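Local coordinates for protein giant-lens (Drosophila melanogaster, PDB 3CGU), which antagonises EGF receptor signalling by sequestering the activating ligand Spitz, without touching the receptor itself, and so regulates cell determination in the developing eye, at residues A[33-38]-A[46-51]; A[156-161]-A[184-189]; A[91-96]-A[140-145]; A[101-106]-A[133-138]. All blocks are in the same frame, centred on the assembly; numbering follows the deposited sequence.

Contact 1 (A[33-38]-A[46-51]); sequences AVCSKI and IERQCR
Lys37 lays its aliphatic chain against the side-chain amide of Gln49, the two crossing obliquely, with Lys37 CD 3.6 Å from Gln49 NE2. Gln49 NE2 turns back onto its own segment and donates to Glu47 O at 2.8 Å. Glu47 O is thereby gripped twice: Lys37 N reaches it from the opposite face of the carbonyl plane, at 3.0 Å. Glu47 N returns a nearly straight bond to Lys37 O (2.7 Å), completing a hydrogen-bonded antiparallel pair. On the other face of the sheet, Ile38 and Ile46 lie side by side, CG1 to CG1 at 4.0 Å. The same face carries Arg48, whose chain curls at chi2 (-74°) and chi3 (-69°); NH1 gives Ser36 OG a weak bond, while NH1 and NH2 together clasp the backbone oxygen of Cys50 end-on. A salt bridge from NH2 to Glu23 holds the guanidinium further. Where the strand of Arg48 ends, Cys35 O accepts from Gln49 N at 2.7 Å and, weakly, from Cys50 N. Disulfides fasten this end, Cys35 to Cys58 and Cys50 to Cys29. The arrangement is that of a disulfide-braced antiparallel beta hairpin within the first two-fingered repeat.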
loop_
_atom_site.group_PDB
_atom_site.type_symbol
_atom_site.label_atom_id
_atom_site.label_comp_id
_atom_site.label_asym_id
_atom_site.label_seq_id
_atom_site.Cartn_x
_atom_site.Cartn_y
_atom_site.Cartn_z
ATOM N N ALA A 33 12.314 -10.147 -18.665
ATOM C CA ALA A 33 10.895 -9.865 -18.532
ATOM C C ALA A 33 10.333 -10.376 -17.209
ATOM O O ALA A 33 10.809 -11.383 -16.651
ATOM C CB ALA A 33 10.114 -10.490 -19.686
ATOM N N VAL A 34 9.302 -9.702 -16.714
ATOM C CA VAL A 34 8.608 -10.174 -15.535
ATOM C C VAL A 34 7.761 -11.403 -15.874
ATOM O O VAL A 34 6.891 -11.359 -16.762
ATOM C CB VAL A 34 7.708 -9.087 -14.941
ATOM C CG1 VAL A 34 6.889 -9.660 -13.847
ATOM C CG2 VAL A 34 8.542 -7.893 -14.443
ATOM N N CYS A 35 8.008 -12.494 -15.154
ATOM C CA CYS A 35 7.334 -13.756 -15.436
ATOM C C CYS A 35 6.046 -13.930 -14.611
ATOM O O CYS A 35 5.097 -14.592 -15.051
ATOM C CB CYS A 35 8.320 -14.931 -15.294
ATOM S SG CYS A 35 8.312 -15.874 -13.757
ATOM N N SER A 36 6.010 -13.312 -13.432
ATOM C CA SER A 36 4.826 -13.339 -12.568
ATOM C C SER A 36 4.671 -12.065 -11.720
ATOM O O SER A 36 5.651 -11.514 -11.215
ATOM C CB SER A 36 4.866 -14.567 -11.658
ATOM O OG SER A 36 4.612 -15.758 -12.404
ATOM N N LYS A 37 3.437 -11.604 -11.564
ATOM C CA LYS A 37 3.166 -10.413 -10.765
ATOM C C LYS A 37 2.369 -10.820 -9.555
ATOM O O LYS A 37 1.305 -11.422 -9.682
ATOM C CB LYS A 37 2.355 -9.385 -11.559
ATOM C CG LYS A 37 3.153 -8.650 -12.616
ATOM C CD LYS A 37 2.245 -7.952 -13.653
ATOM C CE LYS A 37 1.657 -6.640 -13.137
ATOM N NZ LYS A 37 1.364 -5.730 -14.308
ATOM N N ILE A 38 2.882 -10.484 -8.381
ATOM C CA ILE A 38 2.203 -10.810 -7.137
ATOM C C ILE A 38 1.670 -9.547 -6.489
ATOM O O ILE A 38 2.432 -8.642 -6.163
ATOM C CB ILE A 38 3.149 -11.547 -6.161
ATOM C CG1 ILE A 38 3.678 -12.822 -6.814
ATOM C CG2 ILE A 38 2.438 -11.883 -4.879
ATOM C CD1 ILE A 38 4.576 -13.645 -5.904
ATOM N N ILE A 46 -1.357 -14.118 -7.472
ATOM C CA ILE A 46 -0.255 -14.229 -8.405
ATOM C C ILE A 46 -0.788 -14.227 -9.827
ATOM O O ILE A 46 -1.589 -15.085 -10.176
ATOM C CB ILE A 46 0.461 -15.573 -8.206
ATOM C CG1 ILE A 46 0.954 -15.719 -6.763
ATOM C CG2 ILE A 46 1.593 -15.753 -9.210
ATOM C CD1 ILE A 46 1.636 -17.048 -6.478
ATOM N N GLU A 47 -0.345 -13.287 -10.656
ATOM C CA GLU A 47 -0.712 -13.306 -12.075
ATOM C C GLU A 47 0.426 -13.719 -13.018
ATOM O O GLU A 47 1.381 -12.972 -13.200
ATOM C CB GLU A 47 -1.267 -11.958 -12.526
ATOM C CG GLU A 47 -1.714 -11.996 -13.975
ATOM C CD GLU A 47 -2.244 -10.667 -14.454
ATOM O OE1 GLU A 47 -1.625 -9.633 -14.107
ATOM O OE2 GLU A 47 -3.278 -10.655 -15.173
ATOM N N ARG A 48 0.302 -14.897 -13.633
ATOM C CA ARG A 48 1.331 -15.422 -14.544
ATOM C C ARG A 48 1.436 -14.597 -15.829
ATOM O O ARG A 48 0.442 -14.357 -16.516
ATOM C CB ARG A 48 1.047 -16.882 -14.901
ATOM C CG ARG A 48 1.016 -17.847 -13.722
ATOM C CD ARG A 48 2.417 -18.131 -13.176
ATOM N NE ARG A 48 3.206 -18.914 -14.116
ATOM C CZ ARG A 48 4.102 -18.400 -14.947
ATOM N NH1 ARG A 48 4.341 -17.091 -14.956
ATOM N NH2 ARG A 48 4.763 -19.196 -15.770
ATOM N N GLN A 49 2.646 -14.165 -16.156
ATOM C CA GLN A 49 2.836 -13.352 -17.351
ATOM C C GLN A 49 3.297 -14.210 -18.529
ATOM O O GLN A 49 2.780 -14.091 -19.640
ATOM C CB GLN A 49 3.810 -12.185 -17.083
ATOM C CG GLN A 49 3.378 -11.235 -15.948
ATOM C CD GLN A 49 1.959 -10.740 -16.119
ATOM O OE1 GLN A 49 1.624 -10.118 -17.123
ATOM N NE2 GLN A 49 1.116 -11.017 -15.144
ATOM N N CYS A 50 4.243 -15.105 -18.273
ATOM C CA CYS A 50 4.847 -15.859 -19.352
ATOM C C CYS A 50 5.544 -17.094 -18.798
ATOM O O CYS A 50 5.605 -17.295 -17.592
ATOM C CB CYS A 50 5.912 -14.989 -19.972
ATOM S SG CYS A 50 7.262 -14.965 -18.806
ATOM N N ARG A 51 6.092 -17.904 -19.697
ATOM C CA ARG A 51 6.880 -19.072 -19.318
ATOM C C ARG A 51 8.358 -18.792 -19.522
ATOM O O ARG A 51 8.755 -18.297 -20.568
ATOM C CB ARG A 51 6.469 -20.284 -20.151
ATOM C CG ARG A 51 5.056 -20.764 -19.877
ATOM C CD ARG A 51 4.630 -21.852 -20.870
ATOM N NE ARG A 51 4.452 -21.328 -22.234
ATOM C CZ ARG A 51 5.349 -21.437 -23.216
ATOM N NH1 ARG A 51 5.083 -20.926 -24.413
ATOM N NH2 ARG A 51 6.504 -22.063 -23.007
#

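Contact 2 (A[156-161]-A[184-189]); sequences PCKLFT and HRCPSH
Pro187 O is the polar atom on which two side chains of the facing strand converge: the ammonium of Lys158, with NZ at 3.5 Å from Pro187 O, and the ring of Phe160, whose CZ lies 4.0 Å from the same oxygen and near-edge on to it. Neither approach amounts to a hydrogen bond, and what truly joins 156-161 to 184-189 is covalent, a disulfide of the third two-fingered repeat. The bond between Cys157 SG and Cys186 SG is closed with chi3 at 92°, a right-handed cystine. Its two ends differ in their torsions: Cys186 holds SG opposite its own backbone N (chi1 -168°), whereas Cys157 tucks SG between N and the carbonyl carbon (chi1 53°). A classic beta bulge lies here, Cys157 and Lys158 both facing Gly211 of strand 206-215. Consistent with the bulge, both consecutive residues point to the other segment, and Lys158 CB comes within 3.3 Å of Cys186 SG. From there the lysine chain is bent at three successive torsions, which carries its end back over the cystine toward Pro187. Further along, the Phe160 ring presents its edge to Ser188 O, and its side chain also packs on Tyr209 and Ile174 of the adjoining strands. Beyond it the segment reaches the subunit interface, where the His189 ring stacks on His189 of the second subunit. On the near side of that residue, Phe160 CE1 meets His189 CA at 3.7 Å, approaching obliquely.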
loop_
_atom_site.group_PDB
_atom_site.type_symbol
_atom_site.label_atom_id
_atom_site.label_comp_id
_atom_site.label_asym_id
_atom_site.label_seq_id
_atom_site.Cartn_x
_atom_site.Cartn_y
_atom_site.Cartn_z
ATOM N N PRO A 156 9.415 18.358 -13.010
ATOM C CA PRO A 156 8.371 18.265 -11.995
ATOM C C PRO A 156 8.962 18.164 -10.592
ATOM O O PRO A 156 9.982 17.505 -10.413
ATOM C CB PRO A 156 7.629 16.965 -12.360
ATOM C CG PRO A 156 8.184 16.520 -13.689
ATOM C CD PRO A 156 9.519 17.141 -13.835
ATOM N N CYS A 157 8.329 18.803 -9.611
ATOM C CA CYS A 157 8.795 18.736 -8.228
ATOM C C CYS A 157 8.027 17.691 -7.429
ATOM O O CYS A 157 8.478 17.245 -6.380
ATOM C CB CYS A 157 8.685 20.103 -7.524
ATOM S SG CYS A 157 7.044 20.874 -7.597
ATOM N N LYS A 158 6.864 17.307 -7.936
ATOM C CA LYS A 158 5.970 16.420 -7.215
ATOM C C LYS A 158 5.219 15.593 -8.246
ATOM O O LYS A 158 4.830 16.101 -9.289
ATOM C CB LYS A 158 4.985 17.253 -6.391
ATOM C CG LYS A 158 4.539 16.654 -5.056
ATOM C CD LYS A 158 5.622 16.772 -3.978
ATOM C CE LYS A 158 5.433 17.979 -3.042
ATOM N NZ LYS A 158 4.326 17.789 -2.077
ATOM N N LEU A 159 5.048 14.303 -7.979
ATOM C CA LEU A 159 4.154 13.467 -8.795
ATOM C C LEU A 159 3.127 12.790 -7.898
ATOM O O LEU A 159 3.479 12.200 -6.887
ATOM C CB LEU A 159 4.943 12.441 -9.615
ATOM C CG LEU A 159 5.098 12.773 -11.112
ATOM C CD1 LEU A 159 6.474 12.387 -11.628
ATOM C CD2 LEU A 159 3.981 12.132 -11.976
ATOM N N PHE A 160 1.850 12.929 -8.247
ATOM C CA PHE A 160 0.765 12.314 -7.496
ATOM C C PHE A 160 0.275 11.112 -8.278
ATOM O O PHE A 160 -0.023 11.239 -9.458
ATOM C CB PHE A 160 -0.393 13.303 -7.342
ATOM C CG PHE A 160 -0.010 14.583 -6.677
ATOM C CD1 PHE A 160 -0.140 14.729 -5.307
ATOM C CD2 PHE A 160 0.489 15.627 -7.412
ATOM C CE1 PHE A 160 0.218 15.897 -4.681
ATOM C CE2 PHE A 160 0.852 16.800 -6.799
ATOM C CZ PHE A 160 0.712 16.937 -5.425
ATOM N N THR A 161 0.203 9.952 -7.636
ATOM C CA THR A 161 -0.349 8.743 -8.264
ATOM C C THR A 161 -1.605 8.365 -7.511
ATOM O O THR A 161 -1.541 8.010 -6.342
ATOM C CB THR A 161 0.642 7.560 -8.201
ATOM O OG1 THR A 161 1.853 7.926 -8.867
ATOM C CG2 THR A 161 0.086 6.336 -8.887
ATOM N N HIS A 184 9.846 30.130 -4.493
ATOM C CA HIS A 184 8.910 29.191 -5.098
ATOM C C HIS A 184 8.552 28.045 -4.178
ATOM O O HIS A 184 9.307 27.706 -3.273
ATOM C CB HIS A 184 9.462 28.665 -6.419
ATOM C CG HIS A 184 9.502 29.701 -7.493
ATOM N ND1 HIS A 184 10.417 30.732 -7.493
ATOM C CD2 HIS A 184 8.724 29.885 -8.585
ATOM C CE1 HIS A 184 10.209 31.501 -8.548
ATOM N NE2 HIS A 184 9.187 31.008 -9.227
ATOM N N ARG A 185 7.385 27.464 -4.416
ATOM C CA ARG A 185 6.931 26.320 -3.637
ATOM C C ARG A 185 6.143 25.324 -4.486
ATOM O O ARG A 185 5.516 25.690 -5.488
ATOM C CB ARG A 185 6.128 26.776 -2.411
ATOM C CG ARG A 185 4.968 27.716 -2.717
ATOM C CD ARG A 185 4.900 28.826 -1.684
ATOM N NE ARG A 185 5.610 28.460 -0.452
ATOM C CZ ARG A 185 5.432 29.066 0.723
ATOM N NH1 ARG A 185 4.552 30.064 0.839
ATOM N NH2 ARG A 185 6.125 28.668 1.787
ATOM N N CYS A 186 6.194 24.059 -4.079
ATOM C CA CYS A 186 5.597 22.972 -4.841
ATOM C C CYS A 186 4.176 22.731 -4.334
ATOM O O CYS A 186 3.928 22.755 -3.130
ATOM C CB CYS A 186 6.470 21.718 -4.706
ATOM S SG CYS A 186 6.079 20.361 -5.862
ATOM N N PRO A 187 3.221 22.554 -5.252
ATOM C CA PRO A 187 1.834 22.264 -4.854
ATOM C C PRO A 187 1.735 21.046 -3.918
ATOM O O PRO A 187 2.570 20.138 -3.991
ATOM C CB PRO A 187 1.137 21.989 -6.190
ATOM C CG PRO A 187 1.954 22.731 -7.190
ATOM C CD PRO A 187 3.373 22.663 -6.714
ATOM N N SER A 188 0.717 21.023 -3.058
ATOM C CA SER A 188 0.620 19.999 -2.013
ATOM C C SER A 188 -0.411 18.903 -2.276
ATOM O O SER A 188 -0.315 17.810 -1.718
ATOM C CB SER A 188 0.342 20.648 -0.660
ATOM O OG SER A 188 -0.911 21.314 -0.681
ATOM N N HIS A 189 -1.406 19.192 -3.107
ATOM C CA HIS A 189 -2.416 18.192 -3.455
ATOM C C HIS A 189 -2.703 18.294 -4.943
ATOM O O HIS A 189 -2.402 19.306 -5.558
ATOM C CB HIS A 189 -3.693 18.404 -2.645
ATOM C CG HIS A 189 -4.361 19.719 -2.907
ATOM N ND1 HIS A 189 -3.943 20.899 -2.322
ATOM C CD2 HIS A 189 -5.417 20.040 -3.693
ATOM C CE1 HIS A 189 -4.719 21.888 -2.729
ATOM N NE2 HIS A 189 -5.621 21.394 -3.562
#

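Contact 3 (A[91-96]-A[140-145]); sequences HFRDYT and LFACSP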
loop_
_atom_site.group_PDB
_atom_site.type_symbol
_atom_site.label_atom_id
_atom_site.label_comp_id
_atom_site.label_asym_id
_atom_site.label_seq_id
_atom_site.Cartn_x
_atom_site.Cartn_y
_atom_site.Cartn_z
ATOM N N HIS A 91 21.829 6.695 -12.582
ATOM C CA HIS A 91 21.745 7.888 -13.422
ATOM C C HIS A 91 20.368 8.539 -13.307
ATOM O O HIS A 91 19.434 7.939 -12.769
ATOM C CB HIS A 91 22.064 7.551 -14.879
ATOM C CG HIS A 91 23.491 7.153 -15.105
ATOM N ND1 HIS A 91 24.539 8.042 -14.984
ATOM C CD2 HIS A 91 24.041 5.963 -15.452
ATOM C CE1 HIS A 91 25.675 7.416 -15.243
ATOM N NE2 HIS A 91 25.400 6.154 -15.531
ATOM N N PHE A 92 20.239 9.767 -13.807
ATOM C CA PHE A 92 18.947 10.436 -13.732
ATOM C C PHE A 92 17.959 9.917 -14.765
ATOM O O PHE A 92 18.259 9.837 -15.954
ATOM C CB PHE A 92 19.085 11.951 -13.867
ATOM C CG PHE A 92 17.796 12.690 -13.634
ATOM C CD1 PHE A 92 17.149 12.606 -12.402
ATOM C CD2 PHE A 92 17.226 13.466 -14.642
ATOM C CE1 PHE A 92 15.959 13.281 -12.179
ATOM C CE2 PHE A 92 16.036 14.152 -14.425
ATOM C CZ PHE A 92 15.401 14.058 -13.194
ATOM N N ARG A 93 16.764 9.578 -14.298
ATOM C CA ARG A 93 15.721 9.147 -15.207
ATOM C C ARG A 93 16.260 8.096 -16.173
ATOM O O ARG A 93 16.045 8.167 -17.389
ATOM C CB ARG A 93 15.120 10.349 -15.950
ATOM C CG ARG A 93 13.729 10.816 -15.441
ATOM C CD ARG A 93 13.364 10.314 -14.025
ATOM N NE ARG A 93 14.426 10.524 -13.027
ATOM C CZ ARG A 93 14.260 10.380 -11.702
ATOM N NH1 ARG A 93 13.060 10.035 -11.182
ATOM N NH2 ARG A 93 15.295 10.590 -10.884
ATOM N N ASP A 94 16.993 7.138 -15.617
ATOM C CA ASP A 94 17.165 5.854 -16.258
ATOM C C ASP A 94 15.901 5.081 -15.937
ATOM O O ASP A 94 15.438 5.101 -14.800
ATOM C CB ASP A 94 18.367 5.117 -15.673
ATOM C CG ASP A 94 19.669 5.513 -16.336
ATOM O OD1 ASP A 94 19.636 6.383 -17.241
ATOM O OD2 ASP A 94 20.722 4.948 -15.954
ATOM N N TYR A 95 15.333 4.402 -16.927
ATOM C CA TYR A 95 14.091 3.664 -16.708
ATOM C C TYR A 95 14.328 2.278 -16.134
ATOM O O TYR A 95 14.941 1.430 -16.771
ATOM C CB TYR A 95 13.297 3.579 -18.006
ATOM C CG TYR A 95 13.203 4.925 -18.660
ATOM C CD1 TYR A 95 13.849 5.181 -19.853
ATOM C CD2 TYR A 95 12.505 5.955 -18.052
ATOM C CE1 TYR A 95 13.780 6.421 -20.440
ATOM C CE2 TYR A 95 12.431 7.195 -18.626
ATOM C CZ TYR A 95 13.071 7.427 -19.818
ATOM O OH TYR A 95 12.988 8.667 -20.397
ATOM N N THR A 96 13.820 2.062 -14.926
ATOM C CA THR A 96 13.962 0.795 -14.254
ATOM C C THR A 96 13.239 -0.314 -15.009
ATOM O O THR A 96 13.731 -1.433 -15.083
ATOM C CB THR A 96 13.421 0.869 -12.849
ATOM O OG1 THR A 96 13.612 -0.395 -12.215
ATOM C CG2 THR A 96 11.950 1.175 -12.882
ATOM N N LEU A 140 6.785 4.076 -18.995
ATOM C CA LEU A 140 8.133 4.153 -18.461
ATOM C C LEU A 140 8.148 4.455 -16.972
ATOM O O LEU A 140 7.498 5.395 -16.510
ATOM C CB LEU A 140 8.926 5.230 -19.199
ATOM C CG LEU A 140 9.685 4.869 -20.474
ATOM C CD1 LEU A 140 8.963 3.806 -21.270
ATOM C CD2 LEU A 140 9.878 6.134 -21.312
ATOM N N PHE A 141 8.914 3.672 -16.222
ATOM C CA PHE A 141 9.016 3.872 -14.785
ATOM C C PHE A 141 10.425 4.198 -14.375
ATOM O O PHE A 141 11.374 3.677 -14.935
ATOM C CB PHE A 141 8.548 2.629 -14.059
ATOM C CG PHE A 141 7.092 2.353 -14.241
ATOM C CD1 PHE A 141 6.625 1.781 -15.415
ATOM C CD2 PHE A 141 6.185 2.675 -13.249
ATOM C CE1 PHE A 141 5.273 1.514 -15.598
ATOM C CE2 PHE A 141 4.831 2.419 -13.432
ATOM C CZ PHE A 141 4.382 1.823 -14.623
ATOM N N ALA A 142 10.567 5.059 -13.381
ATOM C CA ALA A 142 11.880 5.513 -12.974
ATOM C C ALA A 142 12.001 5.339 -11.478
ATOM O O ALA A 142 11.020 5.019 -10.822
ATOM C CB ALA A 142 12.071 6.983 -13.365
ATOM N N CYS A 143 13.196 5.556 -10.938
ATOM C CA CYS A 143 13.408 5.451 -9.495
ATOM C C CYS A 143 13.412 6.829 -8.853
ATOM O O CYS A 143 14.084 7.743 -9.329
ATOM C CB CYS A 143 14.731 4.745 -9.180
ATOM S SG CYS A 143 14.984 3.174 -10.040
ATOM N N SER A 144 12.655 6.969 -7.768
ATOM C CA SER A 144 12.621 8.212 -7.016
ATOM C C SER A 144 14.022 8.571 -6.530
ATOM O O SER A 144 14.810 7.683 -6.187
ATOM C CB SER A 144 11.654 8.092 -5.836
ATOM O OG SER A 144 12.093 7.128 -4.894
ATOM N N PRO A 145 14.331 9.882 -6.494
ATOM C CA PRO A 145 15.653 10.394 -6.122
ATOM C C PRO A 145 15.977 10.054 -4.680
ATOM O O PRO A 145 15.123 10.199 -3.812
ATOM C CB PRO A 145 15.502 11.919 -6.266
ATOM C CG PRO A 145 14.293 12.129 -7.108
ATOM C CD PRO A 145 13.385 10.970 -6.803
#
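Tyr95 sets its CG opposite the carbonyl carbon (chi1 -48°), and this rotation brings its ring over the side chain of Leu140. Leu140 CD2 sits above one face in a CH-pi contact, 3.9 Å from the centroid of the Tyr95 ring and 15° off the normal; Arg93 O lies over the opposite face, toward the rim, so the phenol is held between a methyl group and a carbonyl. Arg93 itself starts away from the partner strand, but bends at chi2 and chi3 bring it back: Arg93 CD rests 3.6 Å from Ala142 CB, and NH1 stands 3.1 Å from Cys143 O. NH1 also makes a weak hydrogen bond to Tyr123 OH. Both segments belong to the second two-fingered repeat, where the chain turns a corner at Thr96, near the start of strand 95-102, beside strand 136-143 of the same four-stranded antiparallel sheet. At the corner, Phe141 O accepts a weak hydrogen bond from Thr96 N, 2.9 Å long, and also takes a CA-H contact from Tyr95. Thr96 turns its OG1 to Cys114 O, leaving CG2 against Phe141 CB at 3.9 Å. Thr96 CB lies 4.0 Å from Cys143 SG, which is bonded in turn to Cys116 SG.

Contact 4 (A[101-106]-A[133-138]); sequences TAAELN and DSPGYR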
loop_
_atom_site.group_PDB
_atom_site.type_symbol
_atom_site.label_atom_id
_atom_site.label_comp_id
_atom_site.label_asym_id
_atom_site.label_seq_id
_atom_site.Cartn_x
_atom_site.Cartn_y
_atom_site.Cartn_z
ATOM N N THR A 101 2.395 -2.389 -24.326
ATOM C CA THR A 101 1.106 -2.958 -24.654
ATOM C C THR A 101 0.858 -2.832 -26.151
ATOM O O THR A 101 0.798 -1.725 -26.676
ATOM C CB THR A 101 -0.017 -2.248 -23.893
ATOM O OG1 THR A 101 -1.270 -2.548 -24.522
ATOM C CG2 THR A 101 0.201 -0.723 -23.907
ATOM N N ALA A 102 0.719 -3.964 -26.836
ATOM C CA ALA A 102 0.509 -3.944 -28.282
ATOM C C ALA A 102 -0.968 -4.012 -28.671
ATOM O O ALA A 102 -1.776 -4.661 -28.002
ATOM C CB ALA A 102 1.302 -5.061 -28.962
ATOM N N ALA A 103 -1.309 -3.325 -29.760
ATOM C CA ALA A 103 -2.674 -3.321 -30.286
ATOM C C ALA A 103 -3.243 -4.723 -30.542
ATOM O O ALA A 103 -4.227 -5.131 -29.917
ATOM C CB ALA A 103 -2.729 -2.501 -31.566
ATOM N N GLU A 104 -2.621 -5.448 -31.471
ATOM C CA GLU A 104 -3.122 -6.750 -31.917
ATOM C C GLU A 104 -2.813 -7.919 -30.975
ATOM O O GLU A 104 -3.244 -9.053 -31.212
ATOM C CB GLU A 104 -2.580 -7.073 -33.309
ATOM C CG GLU A 104 -3.003 -6.098 -34.388
ATOM C CD GLU A 104 -3.001 -6.743 -35.762
ATOM O OE1 GLU A 104 -2.295 -6.228 -36.662
ATOM O OE2 GLU A 104 -3.697 -7.776 -35.938
ATOM N N LEU A 105 -2.059 -7.648 -29.916
ATOM C CA LEU A 105 -1.719 -8.696 -28.969
ATOM C C LEU A 105 -2.621 -8.713 -27.737
ATOM O O LEU A 105 -2.909 -7.679 -27.131
ATOM C CB LEU A 105 -0.248 -8.615 -28.563
ATOM C CG LEU A 105 0.687 -9.358 -29.518
ATOM C CD1 LEU A 105 0.797 -8.609 -30.837
ATOM C CD2 LEU A 105 2.060 -9.570 -28.892
ATOM N N ASN A 106 -3.064 -9.911 -27.374
ATOM C CA ASN A 106 -3.827 -10.118 -26.158
ATOM C C ASN A 106 -2.936 -10.060 -24.919
ATOM O O ASN A 106 -3.396 -10.329 -23.806
ATOM C CB ASN A 106 -4.549 -11.467 -26.237
ATOM C CG ASN A 106 -3.702 -12.545 -26.913
ATOM O OD1 ASN A 106 -2.494 -12.653 -26.664
ATOM N ND2 ASN A 106 -4.334 -13.347 -27.771
ATOM N N ASP A 133 6.906 -0.364 -36.211
ATOM C CA ASP A 133 6.137 -1.499 -36.690
ATOM C C ASP A 133 4.878 -1.724 -35.860
ATOM O O ASP A 133 3.874 -2.246 -36.360
ATOM C CB ASP A 133 7.015 -2.755 -36.682
ATOM C CG ASP A 133 6.533 -3.812 -37.659
ATOM O OD1 ASP A 133 5.409 -4.328 -37.475
ATOM O OD2 ASP A 133 7.284 -4.133 -38.609
ATOM N N SER A 134 4.929 -1.314 -34.594
ATOM C CA SER A 134 3.845 -1.628 -33.676
ATOM C C SER A 134 3.000 -0.417 -33.278
ATOM O O SER A 134 3.528 0.596 -32.816
ATOM C CB SER A 134 4.404 -2.307 -32.421
ATOM O OG SER A 134 5.145 -3.469 -32.758
ATOM N N PRO A 135 1.675 -0.517 -33.471
ATOM C CA PRO A 135 0.771 0.442 -32.857
ATOM C C PRO A 135 0.550 0.062 -31.393
ATOM O O PRO A 135 0.262 -1.099 -31.088
ATOM C CB PRO A 135 -0.529 0.277 -33.661
ATOM C CG PRO A 135 -0.234 -0.740 -34.751
ATOM C CD PRO A 135 0.957 -1.508 -34.286
ATOM N N GLY A 136 0.703 1.025 -30.493
ATOM C CA GLY A 136 0.550 0.753 -29.079
ATOM C C GLY A 136 1.355 1.760 -28.306
ATOM O O GLY A 136 1.857 2.712 -28.888
ATOM N N TYR A 137 1.487 1.540 -27.002
ATOM C CA TYR A 137 2.187 2.474 -26.133
ATOM C C TYR A 137 3.168 1.780 -25.213
ATOM O O TYR A 137 3.066 0.572 -24.947
ATOM C CB TYR A 137 1.195 3.275 -25.289
ATOM C CG TYR A 137 0.333 4.191 -26.106
ATOM C CD1 TYR A 137 -0.908 3.780 -26.555
ATOM C CD2 TYR A 137 0.773 5.454 -26.457
ATOM C CE1 TYR A 137 -1.701 4.610 -27.316
ATOM C CE2 TYR A 137 -0.013 6.294 -27.223
ATOM C CZ TYR A 137 -1.245 5.867 -27.649
ATOM O OH TYR A 137 -2.033 6.692 -28.413
ATOM N N ARG A 138 4.109 2.570 -24.710
ATOM C CA ARG A 138 5.141 2.078 -23.830
ATOM C C ARG A 138 5.216 2.937 -22.558
ATOM O O ARG A 138 5.479 4.146 -22.623
ATOM C CB ARG A 138 6.472 2.059 -24.572
ATOM C CG ARG A 138 7.643 1.637 -23.716
ATOM C CD ARG A 138 8.678 0.913 -24.541
ATOM N NE ARG A 138 9.014 1.653 -25.758
ATOM C CZ ARG A 138 9.762 1.156 -26.737
ATOM N NH1 ARG A 138 10.245 -0.081 -26.628
ATOM N NH2 ARG A 138 10.034 1.888 -27.821
#
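Ala103 N donates to Pro135 O across 3.0 Å, and beside that bond the methyl of Ala103 meets the pyrrolidine ring, with Ala103 CB 4.1 Å from Pro135 CB. Two residues earlier, the strands form a hydrogen-bonded antiparallel pair: Thr101 N gives a nearly straight bond to Tyr137 O, 3.1 Å long and almost on the line of the carbonyl, while Tyr137 N returns a longer, weak one to Thr101 O (3.4 Å). Thr101 keeps its OG1 opposite the backbone N, chi1 163°, which turns the other branch to the partner strand: Thr101 CG2 lies 3.3 Å from Tyr137 O, flanking the bond that oxygen accepts. Between that pair and the Ala103-Pro135 bond lies the non-hydrogen-bonded pair of Ala102 and Gly136, their CA atoms 4.8 Å apart, with Gly136 CA-H pointing to Thr101 O. Outward from this first shell, strand 136-143 is positioned from its other flank by strand 122-129 and the residue after it, through backbone bonds of Arg138 to Glu128 and Gly136 to Ile130. The ring of Tyr137 turns from Thr101 to a cation-pi contact with Arg127. The contact lies at one end of the central pair, 95-102 and 136-143, of the antiparallel sheet of the second two-fingered repeat. With little side-chain burial at this surface, the joint relies on main-chain hydrogen bonding; at Gly136, phi 154°, a side chain would run into Thr101 O, so the backbone here calls for glycine.

How the contacts relate
From the N terminus, contact 1 comes first, closing the short loop between strands 34-39 and 45-48 in the first repeat's mixed sheet. Contacts 3 and 4 follow in the second repeat and share strands 95-102 and 136-143: contact 4, at the far ends of this pair, nests inside the longer loop that contact 3 closes, their centres about 23 Å apart. Contact 2 comes last and in series, closing the loop from 156-161 to 184-189 in the third repeat, its centre about 33 Å from that of contact 1. No loops cross. Backbone bonding of Val34 to Gln110 of strand 108-112 ties the first repeat's sheet to the second.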